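Local coordinates for protein mucin-like protocadherin (Homo sapiens, PDB 6OAE) that probably acts as a calcium-dependent intermicrovillar adhesion molecule, pairing with CDHR2 on adjacent microvilli, and is represented here by a fragment with two extracellular cadherin repeats, at residues Ser148-Ser152 and Arg162-Leu167; Pro173-Leu179 and Ala197-Val203; Thr22-Ile28 and Asn52-Leu56; Asp11-Val15 and Arg85-Ser89. All blocks are in the same frame, centred on the assembly; numbering follows the deposited sequence. Where two conformers were deposited one is given.

Contact 1: residues Ser148-Ser152 and Arg162-Leu167; sequences SDYFS and RLDRPL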
loop_
_atom_site.group_PDB
_atom_site.type_symbol
_atom_site.label_atom_id
_atom_site.label_comp_id
_atom_site.label_asym_id
_atom_site.label_seq_id
_atom_site.Cartn_x
_atom_site.Cartn_y
_atom_site.Cartn_z
ATOM N N SER A 148 -1.179 -26.016 17.464
ATOM C CA SER A 148 0.139 -25.346 17.330
ATOM C C SER A 148 1.293 -26.291 17.706
ATOM O O SER A 148 2.414 -25.920 17.430
ATOM C CB SER A 148 0.205 -24.072 18.114
ATOM O OG SER A 148 0.045 -24.338 19.492
ATOM N N ASP A 149 1.035 -27.452 18.319
ATOM C CA ASP A 149 2.074 -28.493 18.555
ATOM C C ASP A 149 2.563 -29.050 17.204
ATOM O O ASP A 149 3.698 -29.506 17.142
ATOM C CB ASP A 149 1.566 -29.658 19.414
ATOM C CG ASP A 149 1.014 -29.294 20.792
ATOM O OD1 ASP A 149 1.212 -28.146 21.238
ATOM O OD2 ASP A 149 0.381 -30.193 21.417
ATOM N N TYR A 150 1.746 -28.993 16.146
ATOM C CA TYR A 150 2.026 -29.696 14.874
ATOM C C TYR A 150 2.518 -28.779 13.762
ATOM O O TYR A 150 3.252 -29.282 12.940
ATOM C CB TYR A 150 0.772 -30.406 14.391
ATOM C CG TYR A 150 0.357 -31.513 15.318
ATOM C CD1 TYR A 150 -0.485 -31.252 16.385
ATOM C CD2 TYR A 150 0.827 -32.810 15.151
ATOM C CE1 TYR A 150 -0.880 -32.256 17.254
ATOM C CE2 TYR A 150 0.434 -33.831 16.012
ATOM C CZ TYR A 150 -0.421 -33.551 17.067
ATOM O OH TYR A 150 -0.815 -34.533 17.941
ATOM N N PHE A 151 2.053 -27.528 13.703
ATOM C CA PHE A 151 2.333 -26.601 12.579
ATOM C C PHE A 151 2.700 -25.220 13.093
ATOM O O PHE A 151 2.175 -24.779 14.117
ATOM C CB PHE A 151 1.125 -26.482 11.652
ATOM C CG PHE A 151 0.678 -27.770 11.011
ATOM C CD1 PHE A 151 1.308 -28.261 9.876
ATOM C CD2 PHE A 151 -0.404 -28.480 11.522
ATOM C CE1 PHE A 151 0.871 -29.426 9.278
ATOM C CE2 PHE A 151 -0.837 -29.654 10.922
ATOM C CZ PHE A 151 -0.196 -30.125 9.805
ATOM N N SER A 152 3.600 -24.555 12.367
ATOM C CA SER A 152 4.004 -23.151 12.631
ATOM C C SER A 152 4.355 -22.473 11.311
ATOM O O SER A 152 4.612 -23.192 10.325
ATOM C CB SER A 152 5.158 -23.124 13.607
ATOM O OG SER A 152 6.293 -23.751 13.049
ATOM N N ARG A 162 4.829 -25.015 8.100
ATOM C CA ARG A 162 5.787 -26.117 8.294
ATOM C C ARG A 162 5.188 -27.152 9.249
ATOM O O ARG A 162 4.567 -26.752 10.250
ATOM C CB ARG A 162 7.096 -25.511 8.804
ATOM C CG ARG A 162 8.137 -26.534 9.244
ATOM C CD ARG A 162 9.391 -25.878 9.801
ATOM N NE ARG A 162 8.999 -25.073 10.942
ATOM C CZ ARG A 162 9.501 -23.893 11.266
ATOM N NH1 ARG A 162 10.452 -23.344 10.541
ATOM N NH2 ARG A 162 9.018 -23.246 12.308
ATOM N N LEU A 163 5.369 -28.442 8.959
ATOM C CA LEU A 163 5.063 -29.532 9.916
ATOM C C LEU A 163 6.224 -29.640 10.924
ATOM O O LEU A 163 7.391 -29.799 10.500
ATOM C CB LEU A 163 4.845 -30.848 9.167
ATOM C CG LEU A 163 4.528 -32.045 10.044
ATOM C CD1 LEU A 163 3.163 -31.913 10.710
ATOM C CD2 LEU A 163 4.588 -33.328 9.233
ATOM N N ASP A 164 5.914 -29.574 12.209
ATOM C CA ASP A 164 6.929 -29.563 13.296
ATOM C C ASP A 164 6.989 -30.863 14.077
ATOM O O ASP A 164 7.997 -31.067 14.750
ATOM C CB ASP A 164 6.615 -28.448 14.268
ATOM C CG ASP A 164 6.693 -27.105 13.585
ATOM O OD1 ASP A 164 7.648 -26.919 12.774
ATOM O OD2 ASP A 164 5.808 -26.276 13.861
ATOM N N ARG A 165 5.947 -31.689 14.044
ATOM C CA ARG A 165 5.924 -32.964 14.810
ATOM C C ARG A 165 5.155 -34.000 14.014
ATOM O O ARG A 165 4.249 -33.652 13.256
ATOM C CB ARG A 165 5.283 -32.779 16.188
ATOM C CG ARG A 165 6.199 -32.093 17.189
ATOM C CD ARG A 165 5.459 -31.751 18.461
ATOM N NE ARG A 165 5.075 -32.937 19.203
ATOM C CZ ARG A 165 5.839 -33.577 20.096
ATOM N NH1 ARG A 165 5.358 -34.652 20.711
ATOM N NH2 ARG A 165 7.072 -33.154 20.373
ATOM N N PRO A 166 5.480 -35.294 14.175
ATOM C CA PRO A 166 4.779 -36.335 13.422
ATOM C C PRO A 166 3.261 -36.247 13.627
ATOM O O PRO A 166 2.825 -36.043 14.735
ATOM C CB PRO A 166 5.356 -37.664 13.951
ATOM C CG PRO A 166 6.634 -37.297 14.656
ATOM C CD PRO A 166 6.539 -35.834 15.052
ATOM N N LEU A 167 2.502 -36.368 12.543
ATOM C CA LEU A 167 1.032 -36.381 12.563
ATOM C C LEU A 167 0.572 -37.762 13.027
ATOM O O LEU A 167 1.345 -38.769 12.885
ATOM C CB LEU A 167 0.484 -36.050 11.174
ATOM C CG LEU A 167 0.894 -34.681 10.634
ATOM C CD1 LEU A 167 0.462 -34.520 9.184
ATOM C CD2 LEU A 167 0.304 -33.574 11.498
HETATM O O HOH W 1 4.780 -26.054 16.406
#
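F151 and L163 form an antiparallel non-hydrogen-bonded pair, flanked on one side by the hydrogen-bonded pair S152-R162; on the other side, toward the loop ends of both segments, the pairing reduces to D164 N to Y150 O at 2.8 Å, the donor standing 36° above the carbonyl plane. The side chains of S152, R162 and D164 close a polar triangle along the outer side of the hairpin. S152 OG gives its proton to D164 OD2 at 2.7 Å, on the syn lone pair, and accepts R162 NH2 at 2.9 Å. Its first torsion, chi1 64°, sets OG between the backbone N and the carbonyl carbon, directed across to the partner strand. The R162 chain bends at chi3, and this turns NE back to D164 OD1 at 2.9 Å in a salt bridge. Both carboxylate oxygens are thus engaged, and a water donating to S148 O and D164 OD2 adds a further link; together these bonds should fix the rotation of the carboxylate. On the face with F151 and L163 the contact is apolar, F151 CE1 meeting L163 CD1 at 3.7 Å. Beyond the strands, L167 CD2 sits between Y150 CD2 (3.8 Å) and F151 CZ (3.9 Å). P166 O lies at the edge of the Y150 ring, in its plane. M175 touches both aromatic rings from strand 174-182, so the apolar face of the hairpin is packed into the domain interior. The arrangement is an antiparallel beta hairpin forming part of one sheet of the second cadherin repeat, a Greek-key beta sandwich.

Contact 2: residues Pro173-Leu179 and Ala197-Val203; sequences PNMTFWL and ATLVLNV
M175-L201, F177-L199 and L179-A197 are the hydrogen-bonded pairs of a regular antiparallel ladder, in which the two short strand axes approach to 4.7 Å and run at 155° to each other. V203 N to P173 O, 2.8 Å, adds a rung at the end of the ladder. M175, F177, L179, L199 and L201 all point to the buried face. The M175 chain bends at chi2 and chi3, which brings its CE against V203 CG2 at 3.5 Å, a tight contact for two methyl groups. L201 CD2 reaches the edge of the F177 ring at CD2, 4.2 Å away, and L179 CD2 lies equally far from L199 CD1. F151 of the opposing sheet touches L201 and adds to this layer of the core. On the other face T176 and T198 meet through their CG2 methyls at 3.5 Å. T176 also lies side by side with V200, its OG1 3.8 Å from V200 CG2. W178 lies alongside T198, with CD1 nearest OG1. These are the two central strands of a four-stranded sheet, flanked by 104-110 and 137-142, in the beta sandwich of the second cadherin repeat.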
loop_
_atom_site.group_PDB
_atom_site.type_symbol
_atom_site.label_atom_id
_atom_site.label_comp_id
_atom_site.label_asym_id
_atom_site.label_seq_id
_atom_site.Cartn_x
_atom_site.Cartn_y
_atom_site.Cartn_z
ATOM N N PRO A 173 -7.002 -35.957 13.743
ATOM C CA PRO A 173 -7.169 -35.918 12.292
ATOM C C PRO A 173 -7.493 -34.527 11.739
ATOM O O PRO A 173 -7.352 -34.369 10.553
ATOM C CB PRO A 173 -8.371 -36.823 12.048
ATOM C CG PRO A 173 -9.205 -36.626 13.307
ATOM C CD PRO A 173 -8.198 -36.480 14.425
ATOM N N ASN A 174 -7.948 -33.604 12.597
ATOM C CA ASN A 174 -8.346 -32.216 12.210
ATOM C C ASN A 174 -7.616 -31.223 13.106
ATOM O O ASN A 174 -7.632 -31.414 14.348
ATOM C CB ASN A 174 -9.860 -31.961 12.290
ATOM C CG ASN A 174 -10.246 -30.504 12.072
ATOM O OD1 ASN A 174 -9.953 -29.631 12.899
ATOM N ND2 ASN A 174 -10.921 -30.227 10.968
ATOM N N MET A 175 -6.999 -30.205 12.498
ATOM C CA MET A 175 -6.338 -29.076 13.202
ATOM C C MET A 175 -6.813 -27.799 12.509
ATOM O O MET A 175 -6.637 -27.697 11.280
ATOM C CB MET A 175 -4.811 -29.165 13.148
ATOM C CG MET A 175 -4.232 -30.091 14.208
ATOM S SD MET A 175 -2.885 -31.152 13.671
ATOM C CE MET A 175 -3.664 -32.003 12.308
ATOM N N THR A 176 -7.408 -26.870 13.252
ATOM C CA THR A 176 -7.885 -25.592 12.678
ATOM C C THR A 176 -7.126 -24.434 13.313
ATOM O O THR A 176 -6.871 -24.459 14.540
ATOM C CB THR A 176 -9.404 -25.465 12.773
ATOM O OG1 THR A 176 -9.934 -26.587 12.071
ATOM C CG2 THR A 176 -9.921 -24.192 12.146
ATOM N N PHE A 177 -6.791 -23.454 12.478
ATOM C CA PHE A 177 -6.036 -22.242 12.850
ATOM C C PHE A 177 -6.748 -20.998 12.347
ATOM O O PHE A 177 -7.397 -21.060 11.296
ATOM C CB PHE A 177 -4.657 -22.243 12.206
ATOM C CG PHE A 177 -3.751 -23.343 12.676
ATOM C CD1 PHE A 177 -3.060 -23.220 13.862
ATOM C CD2 PHE A 177 -3.580 -24.483 11.917
ATOM C CE1 PHE A 177 -2.205 -24.229 14.290
ATOM C CE2 PHE A 177 -2.741 -25.501 12.353
ATOM C CZ PHE A 177 -2.052 -25.369 13.543
ATOM N N TRP A 178 -6.613 -19.927 13.112
ATOM C CA TRP A 178 -6.824 -18.541 12.645
ATOM C C TRP A 178 -5.486 -18.076 12.077
ATOM O O TRP A 178 -4.451 -18.221 12.783
ATOM C CB TRP A 178 -7.276 -17.607 13.760
ATOM C CG TRP A 178 -8.721 -17.709 14.113
ATOM C CD1 TRP A 178 -9.785 -17.373 13.325
ATOM C CD2 TRP A 178 -9.264 -18.148 15.373
ATOM N NE1 TRP A 178 -10.957 -17.589 14.003
ATOM C CE2 TRP A 178 -10.671 -18.062 15.263
ATOM C CE3 TRP A 178 -8.703 -18.610 16.575
ATOM C CZ2 TRP A 178 -11.521 -18.425 16.317
ATOM C CZ3 TRP A 178 -9.543 -18.970 17.612
ATOM C CH2 TRP A 178 -10.935 -18.879 17.484
ATOM N N LEU A 179 -5.504 -17.581 10.859
ATOM C CA LEU A 179 -4.357 -16.904 10.231
ATOM C C LEU A 179 -4.671 -15.411 10.228
ATOM O O LEU A 179 -5.684 -15.036 9.622
ATOM C CB LEU A 179 -4.158 -17.445 8.818
ATOM C CG LEU A 179 -2.950 -16.881 8.076
ATOM C CD1 LEU A 179 -1.641 -17.189 8.786
ATOM C CD2 LEU A 179 -2.934 -17.412 6.672
ATOM N N ALA A 197 -8.307 -15.165 8.360
ATOM C CA ALA A 197 -8.787 -16.302 7.556
ATOM C C ALA A 197 -8.652 -17.549 8.429
ATOM O O ALA A 197 -7.929 -17.479 9.441
ATOM C CB ALA A 197 -8.017 -16.400 6.279
ATOM N N THR A 198 -9.358 -18.617 8.075
ATOM C CA THR A 198 -9.325 -19.917 8.794
ATOM C C THR A 198 -8.567 -20.918 7.906
ATOM O O THR A 198 -8.757 -20.906 6.662
ATOM C CB THR A 198 -10.742 -20.328 9.228
ATOM O OG1 THR A 198 -11.211 -19.442 10.255
ATOM C CG2 THR A 198 -10.806 -21.729 9.788
ATOM N N LEU A 199 -7.687 -21.721 8.513
ATOM C CA LEU A 199 -6.963 -22.820 7.845
ATOM C C LEU A 199 -7.398 -24.106 8.522
ATOM O O LEU A 199 -7.323 -24.172 9.752
ATOM C CB LEU A 199 -5.446 -22.687 7.996
ATOM C CG LEU A 199 -4.798 -21.494 7.314
ATOM C CD1 LEU A 199 -3.314 -21.493 7.624
ATOM C CD2 LEU A 199 -5.043 -21.543 5.819
ATOM N N VAL A 200 -7.815 -25.072 7.735
ATOM C CA VAL A 200 -8.218 -26.412 8.231
ATOM C C VAL A 200 -7.206 -27.406 7.662
ATOM O O VAL A 200 -7.130 -27.531 6.419
ATOM C CB VAL A 200 -9.660 -26.727 7.825
ATOM C CG1 VAL A 200 -10.044 -28.129 8.232
ATOM C CG2 VAL A 200 -10.636 -25.710 8.409
ATOM N N LEU A 201 -6.460 -28.074 8.537
ATOM C CA LEU A 201 -5.496 -29.137 8.174
ATOM C C LEU A 201 -6.178 -30.472 8.487
ATOM O O LEU A 201 -6.486 -30.707 9.704
ATOM C CB LEU A 201 -4.212 -28.952 8.981
ATOM C CG LEU A 201 -3.247 -27.860 8.496
ATOM C CD1 LEU A 201 -2.565 -28.274 7.222
ATOM C CD2 LEU A 201 -3.927 -26.524 8.289
ATOM N N ASN A 202 -6.428 -31.269 7.453
ATOM C CA ASN A 202 -7.098 -32.589 7.559
ATOM C C ASN A 202 -6.062 -33.681 7.279
ATOM O O ASN A 202 -5.537 -33.723 6.141
ATOM C CB ASN A 202 -8.298 -32.679 6.621
ATOM C CG ASN A 202 -9.114 -33.925 6.871
ATOM O OD1 ASN A 202 -9.305 -34.319 8.021
ATOM N ND2 ASN A 202 -9.602 -34.543 5.803
ATOM N N VAL A 203 -5.775 -34.511 8.279
ATOM C CA VAL A 203 -4.764 -35.590 8.179
ATOM C C VAL A 203 -5.436 -36.731 7.427
ATOM O O VAL A 203 -6.535 -37.101 7.814
ATOM C CB VAL A 203 -4.246 -36.039 9.557
ATOM C CG1 VAL A 203 -3.223 -37.155 9.446
ATOM C CG2 VAL A 203 -3.666 -34.879 10.336
#

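Contact 3: residues Thr22-Ile28 and Asn52-Leu56; sequences TEPLVDI and NQLFL
L54 is bonded through both its backbone polar atoms to the segment opposite: its O accepts L25 N at 2.8 Å and its N donates to V26 O at 3.0 Å. L54 thus bonds to two successive residues, L25 and V26, where strand pairing begins; the hydrogen-bonded pair V26-L54 is followed by the non-hydrogen-bonded pair D27-Q53. I28 N then donates to N52 O at 2.7 Å. Toward T22 the segments part, and a water accepts L56 N and lies 2.8 Å from E23 O, one of several acceptors that may compete for its protons. Among side chains, Q53 NE2 donates to D27 OD1 at 2.8 Å with a nearly straight N-H (162°). Q53 holds CG anti to the carbonyl carbon (chi1 -63°) and is extended beyond it, which carries NE2 alongside the D27 side chain. The oxygen lies in the amide plane, but the amide comes from above the carboxylate plane. P24 CG leans on the same NE2 at 3.5 Å. The neighbouring F55 ring receives P24 CB over one face, 4.3 Å from its centroid, in a CH-pi contact, and has T22 O at its edge, 3.3 Å from CD2. R48 also makes a cation-pi contact with this ring. T22 OG1 finds its partner in N20. V26 and L54 turn to the inner face, where V26 CG1 meets L54 CB and V86 and A70 cover L54. Strand 53-56 is the middle one of a small antiparallel three-stranded sheet, one wall of the first cadherin repeat's Greek-key sandwich.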
loop_
_atom_site.group_PDB
_atom_site.type_symbol
_atom_site.label_atom_id
_atom_site.label_comp_id
_atom_site.label_asym_id
_atom_site.label_seq_id
_atom_site.Cartn_x
_atom_site.Cartn_y
_atom_site.Cartn_z
ATOM N N THR A 22 -6.911 23.059 -0.430
ATOM C CA THR A 22 -7.782 24.069 -1.078
ATOM C C THR A 22 -7.028 25.387 -1.253
ATOM O O THR A 22 -7.286 26.118 -2.227
ATOM C CB THR A 22 -9.067 24.227 -0.251
ATOM O OG1 THR A 22 -9.787 22.992 -0.426
ATOM C CG2 THR A 22 -9.884 25.406 -0.692
ATOM N N GLU A 23 -6.167 25.704 -0.308
ATOM C CA GLU A 23 -5.356 26.934 -0.298
ATOM C C GLU A 23 -4.334 26.853 -1.430
ATOM O O GLU A 23 -3.992 25.761 -1.893
ATOM C CB GLU A 23 -4.677 27.094 1.059
ATOM C CG GLU A 23 -3.676 25.989 1.373
ATOM C CD GLU A 23 -3.194 25.992 2.809
ATOM O OE1 GLU A 23 -3.319 27.049 3.456
ATOM O OE2 GLU A 23 -2.672 24.942 3.284
ATOM N N PRO A 24 -3.807 28.002 -1.889
ATOM C CA PRO A 24 -2.773 28.002 -2.925
ATOM C C PRO A 24 -1.489 27.273 -2.509
ATOM O O PRO A 24 -1.127 27.312 -1.343
ATOM C CB PRO A 24 -2.485 29.493 -3.188
ATOM C CG PRO A 24 -3.198 30.273 -2.109
ATOM C CD PRO A 24 -4.189 29.351 -1.454
ATOM N N LEU A 25 -0.829 26.612 -3.465
ATOM C CA LEU A 25 0.539 26.051 -3.271
ATOM C C LEU A 25 1.537 27.185 -3.325
ATOM O O LEU A 25 2.496 27.183 -2.535
ATOM C CB LEU A 25 0.888 25.053 -4.384
ATOM C CG LEU A 25 0.054 23.790 -4.439
ATOM C CD1 LEU A 25 0.420 22.972 -5.678
ATOM C CD2 LEU A 25 0.228 22.978 -3.162
ATOM N N VAL A 26 1.346 28.119 -4.243
ATOM C CA VAL A 26 2.373 29.167 -4.449
ATOM C C VAL A 26 1.801 30.343 -5.239
ATOM O O VAL A 26 0.956 30.139 -6.118
ATOM C CB VAL A 26 3.621 28.546 -5.114
ATOM C CG1 VAL A 26 3.413 28.221 -6.583
ATOM C CG2 VAL A 26 4.849 29.413 -4.923
ATOM N N ASP A 27 2.290 31.527 -4.909
ATOM C CA ASP A 27 2.074 32.776 -5.678
ATOM C C ASP A 27 3.050 32.759 -6.863
ATOM O O ASP A 27 4.239 32.429 -6.680
ATOM C CB ASP A 27 2.202 33.989 -4.762
ATOM C CG ASP A 27 1.084 34.113 -3.727
ATOM O OD1 ASP A 27 0.300 33.146 -3.540
ATOM O OD2 ASP A 27 0.993 35.174 -3.114
ATOM N N ILE A 28 2.559 33.056 -8.049
ATOM C CA ILE A 28 3.398 33.169 -9.266
ATOM C C ILE A 28 3.644 34.660 -9.455
ATOM O O ILE A 28 2.653 35.411 -9.587
ATOM C CB ILE A 28 2.730 32.516 -10.479
ATOM C CG1 ILE A 28 2.328 31.062 -10.185
ATOM C CG2 ILE A 28 3.629 32.622 -11.720
ATOM C CD1 ILE A 28 1.295 30.511 -11.133
ATOM N N ASN A 52 -3.053 34.412 -10.413
ATOM C CA ASN A 52 -1.573 34.225 -10.408
ATOM C C ASN A 52 -1.157 33.370 -9.203
ATOM O O ASN A 52 -0.061 33.601 -8.637
ATOM C CB ASN A 52 -0.854 35.584 -10.488
ATOM C CG ASN A 52 -1.032 36.229 -11.844
ATOM O OD1 ASN A 52 -1.449 35.576 -12.803
ATOM N ND2 ASN A 52 -0.713 37.505 -11.933
ATOM N N GLN A 53 -2.005 32.409 -8.820
ATOM C CA GLN A 53 -1.679 31.413 -7.766
ATOM C C GLN A 53 -1.911 30.034 -8.358
ATOM O O GLN A 53 -2.862 29.890 -9.159
ATOM C CB GLN A 53 -2.532 31.630 -6.516
ATOM C CG GLN A 53 -2.308 32.981 -5.840
ATOM C CD GLN A 53 -3.152 33.142 -4.598
ATOM O OE1 GLN A 53 -4.359 33.012 -4.632
ATOM N NE2 GLN A 53 -2.522 33.434 -3.484
ATOM N N LEU A 54 -1.074 29.065 -7.982
ATOM C CA LEU A 54 -1.202 27.663 -8.403
ATOM C C LEU A 54 -1.950 26.914 -7.305
ATOM O O LEU A 54 -1.550 27.003 -6.125
ATOM C CB LEU A 54 0.162 27.033 -8.640
ATOM C CG LEU A 54 0.142 25.577 -9.096
ATOM C CD1 LEU A 54 -0.512 25.434 -10.450
ATOM C CD2 LEU A 54 1.549 25.002 -9.098
ATOM N N PHE A 55 -2.984 26.211 -7.701
ATOM C CA PHE A 55 -3.818 25.379 -6.809
ATOM C C PHE A 55 -3.805 23.930 -7.282
ATOM O O PHE A 55 -3.642 23.700 -8.501
ATOM C CB PHE A 55 -5.260 25.879 -6.832
ATOM C CG PHE A 55 -5.503 27.245 -6.263
ATOM C CD1 PHE A 55 -5.450 28.376 -7.071
ATOM C CD2 PHE A 55 -5.855 27.398 -4.926
ATOM C CE1 PHE A 55 -5.698 29.633 -6.542
ATOM C CE2 PHE A 55 -6.096 28.661 -4.399
ATOM C CZ PHE A 55 -6.032 29.772 -5.209
ATOM N N LEU A 56 -3.978 23.011 -6.329
ATOM C CA LEU A 56 -4.371 21.596 -6.542
ATOM C C LEU A 56 -5.893 21.557 -6.553
ATOM O O LEU A 56 -6.452 22.091 -5.595
ATOM C CB LEU A 56 -3.872 20.728 -5.379
ATOM C CG LEU A 56 -2.582 19.956 -5.555
ATOM C CD1 LEU A 56 -2.270 19.184 -4.285
ATOM C CD2 LEU A 56 -2.666 19.009 -6.744
HETATM O O HOH W 2 -4.679 23.943 -3.895
#

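Contact 4: residues Asp11-Val15 and Arg85-Ser89; sequences DIFEV and RVFVS
Strands 12-15 and 85-89 run parallel, with I12 beside F87, F13 beside V88 and E14 beside S89; the short axes are 4.6 Å apart and 23° from parallel. Four backbone bonds zip the pair: F87 N to D11 O, F13 N to F87 O, S89 N to F13 O and V15 N to S89 O, the odd-numbered residues of 11-15 using their polar groups across the gap. The tight side of the contact is the face with F13, V15, V86 and V88. F13 holds CG anti to the carbonyl carbon (chi1 -59°), and its CE1 edge comes to V86 CG1 at 3.5 Å; F87 O also lies near the ring plane. V15 CG2 and V88 CG1 meet at 3.5 Å as the branched chains cross. L25, just before strand 26-27, touches both F13 and V88. The other face, with I12, E14, F87 and S89, is much looser. I12 and E14 are exposed, and the polar ends of E14 and S89 are joined by a water that donates to E14 OE2 and lies 2.7 Å from S89 OG. A second water, at the D11 end, spans D11 OD2 and R85 O, donating to both at 2.8 and 2.9 Å. R85 itself leads away to E69 and Q83. Parallel pairing of the N-terminal strand with the last strand of the repeat, as here, is characteristic of the cadherin Greek-key fold.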
loop_
_atom_site.group_PDB
_atom_site.type_symbol
_atom_site.label_atom_id
_atom_site.label_comp_id
_atom_site.label_asym_id
_atom_site.label_seq_id
_atom_site.Cartn_x
_atom_site.Cartn_y
_atom_site.Cartn_z
ATOM N N ASP A 11 9.022 25.485 -5.600
ATOM C CA ASP A 11 8.524 24.722 -6.770
ATOM C C ASP A 11 8.495 23.223 -6.500
ATOM O O ASP A 11 8.090 22.500 -7.419
ATOM C CB ASP A 11 9.302 25.120 -8.026
ATOM C CG ASP A 11 10.784 24.814 -8.017
ATOM O OD1 ASP A 11 11.238 24.127 -7.085
ATOM O OD2 ASP A 11 11.473 25.273 -8.963
ATOM N N ILE A 12 8.897 22.760 -5.314
ATOM C CA ILE A 12 8.770 21.332 -4.904
ATOM C C ILE A 12 7.922 21.309 -3.636
ATOM O O ILE A 12 8.320 21.939 -2.627
ATOM C CB ILE A 12 10.129 20.638 -4.695
ATOM C CG1 ILE A 12 10.967 20.647 -5.979
ATOM C CG2 ILE A 12 9.968 19.219 -4.165
ATOM C CD1 ILE A 12 12.374 20.168 -5.797
ATOM N N PHE A 13 6.807 20.598 -3.692
ATOM C CA PHE A 13 5.832 20.471 -2.582
ATOM C C PHE A 13 5.697 19.004 -2.245
ATOM O O PHE A 13 5.719 18.159 -3.169
ATOM C CB PHE A 13 4.493 21.101 -2.975
ATOM C CG PHE A 13 4.635 22.556 -3.315
ATOM C CD1 PHE A 13 5.029 22.952 -4.589
ATOM C CD2 PHE A 13 4.439 23.533 -2.345
ATOM C CE1 PHE A 13 5.191 24.293 -4.886
ATOM C CE2 PHE A 13 4.605 24.872 -2.640
ATOM C CZ PHE A 13 4.987 25.256 -3.908
ATOM N N GLU A 14 5.549 18.707 -0.962
ATOM C CA GLU A 14 5.246 17.356 -0.479
ATOM C C GLU A 14 3.838 17.412 0.068
ATOM O O GLU A 14 3.588 18.303 0.873
ATOM C CB GLU A 14 6.261 16.910 0.562
ATOM C CG GLU A 14 7.528 16.387 -0.063
ATOM C CD GLU A 14 8.425 15.677 0.922
ATOM O OE1 GLU A 14 8.151 15.766 2.143
ATOM O OE2 GLU A 14 9.372 15.028 0.461
ATOM N N VAL A 15 2.960 16.524 -0.407
ATOM C CA VAL A 15 1.534 16.465 0.015
ATOM C C VAL A 15 1.229 15.008 0.355
ATOM O O VAL A 15 1.427 14.170 -0.494
ATOM C CB VAL A 15 0.582 17.021 -1.063
ATOM C CG1 VAL A 15 -0.871 16.953 -0.617
ATOM C CG2 VAL A 15 0.943 18.459 -1.454
ATOM N N ARG A 85 8.562 24.899 -13.880
ATOM C CA ARG A 85 7.957 23.613 -13.459
ATOM C C ARG A 85 7.700 23.675 -11.957
ATOM O O ARG A 85 8.531 24.248 -11.205
ATOM C CB ARG A 85 8.841 22.404 -13.788
ATOM C CG ARG A 85 9.221 22.295 -15.257
ATOM C CD ARG A 85 8.035 22.391 -16.212
ATOM N NE ARG A 85 8.544 22.483 -17.572
ATOM C CZ ARG A 85 8.943 21.439 -18.286
ATOM N NH1 ARG A 85 8.872 20.218 -17.776
ATOM N NH2 ARG A 85 9.405 21.611 -19.514
ATOM N N VAL A 86 6.582 23.103 -11.547
ATOM C CA VAL A 86 6.272 22.837 -10.119
ATOM C C VAL A 86 5.975 21.356 -9.985
ATOM O O VAL A 86 5.165 20.833 -10.802
ATOM C CB VAL A 86 5.100 23.669 -9.600
ATOM C CG1 VAL A 86 4.706 23.206 -8.192
ATOM C CG2 VAL A 86 5.414 25.152 -9.641
ATOM N N PHE A 87 6.594 20.711 -8.998
ATOM C CA PHE A 87 6.378 19.286 -8.678
ATOM C C PHE A 87 5.665 19.148 -7.339
ATOM O O PHE A 87 6.090 19.768 -6.355
ATOM C CB PHE A 87 7.715 18.560 -8.653
ATOM C CG PHE A 87 8.286 18.293 -10.024
ATOM C CD1 PHE A 87 7.707 18.802 -11.178
ATOM C CD2 PHE A 87 9.428 17.536 -10.168
ATOM C CE1 PHE A 87 8.248 18.525 -12.423
ATOM C CE2 PHE A 87 9.960 17.262 -11.415
ATOM C CZ PHE A 87 9.365 17.753 -12.537
ATOM N N VAL A 88 4.615 18.340 -7.327
ATOM C CA VAL A 88 3.996 17.859 -6.069
ATOM C C VAL A 88 4.397 16.395 -5.922
ATOM O O VAL A 88 3.942 15.559 -6.719
ATOM C CB VAL A 88 2.479 18.045 -6.018
ATOM C CG1 VAL A 88 1.927 17.486 -4.715
ATOM C CG2 VAL A 88 2.079 19.501 -6.185
ATOM N N SER A 89 5.236 16.122 -4.947
ATOM C CA SER A 89 5.622 14.768 -4.540
ATOM C C SER A 89 4.552 14.273 -3.561
ATOM O O SER A 89 4.427 14.861 -2.480
ATOM C CB SER A 89 6.982 14.772 -3.956
ATOM O OG SER A 89 7.294 13.482 -3.483
HETATM O O HOH W 3 10.469 26.417 -11.276
HETATM O O HOH W 4 9.378 13.899 -1.773
#

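From the N terminus, contact 4 opens first and closes the longest loop, joining the first strand of the first repeat to its last. Contact 3 opens and closes within that loop and belongs to the other sheet; the two meet through the core, where V26 CB packs on F13 CZ. After the linker, where D92 and D95 bind calcium together with D131 of the second repeat, contact 1 closes a short hairpin, and contact 2 follows in series. These two touch where F151 CB rests on F177 CZ, tying together the sheets of the second repeat. The nearest atoms of contacts 2 and 4 are about 32 Å apart.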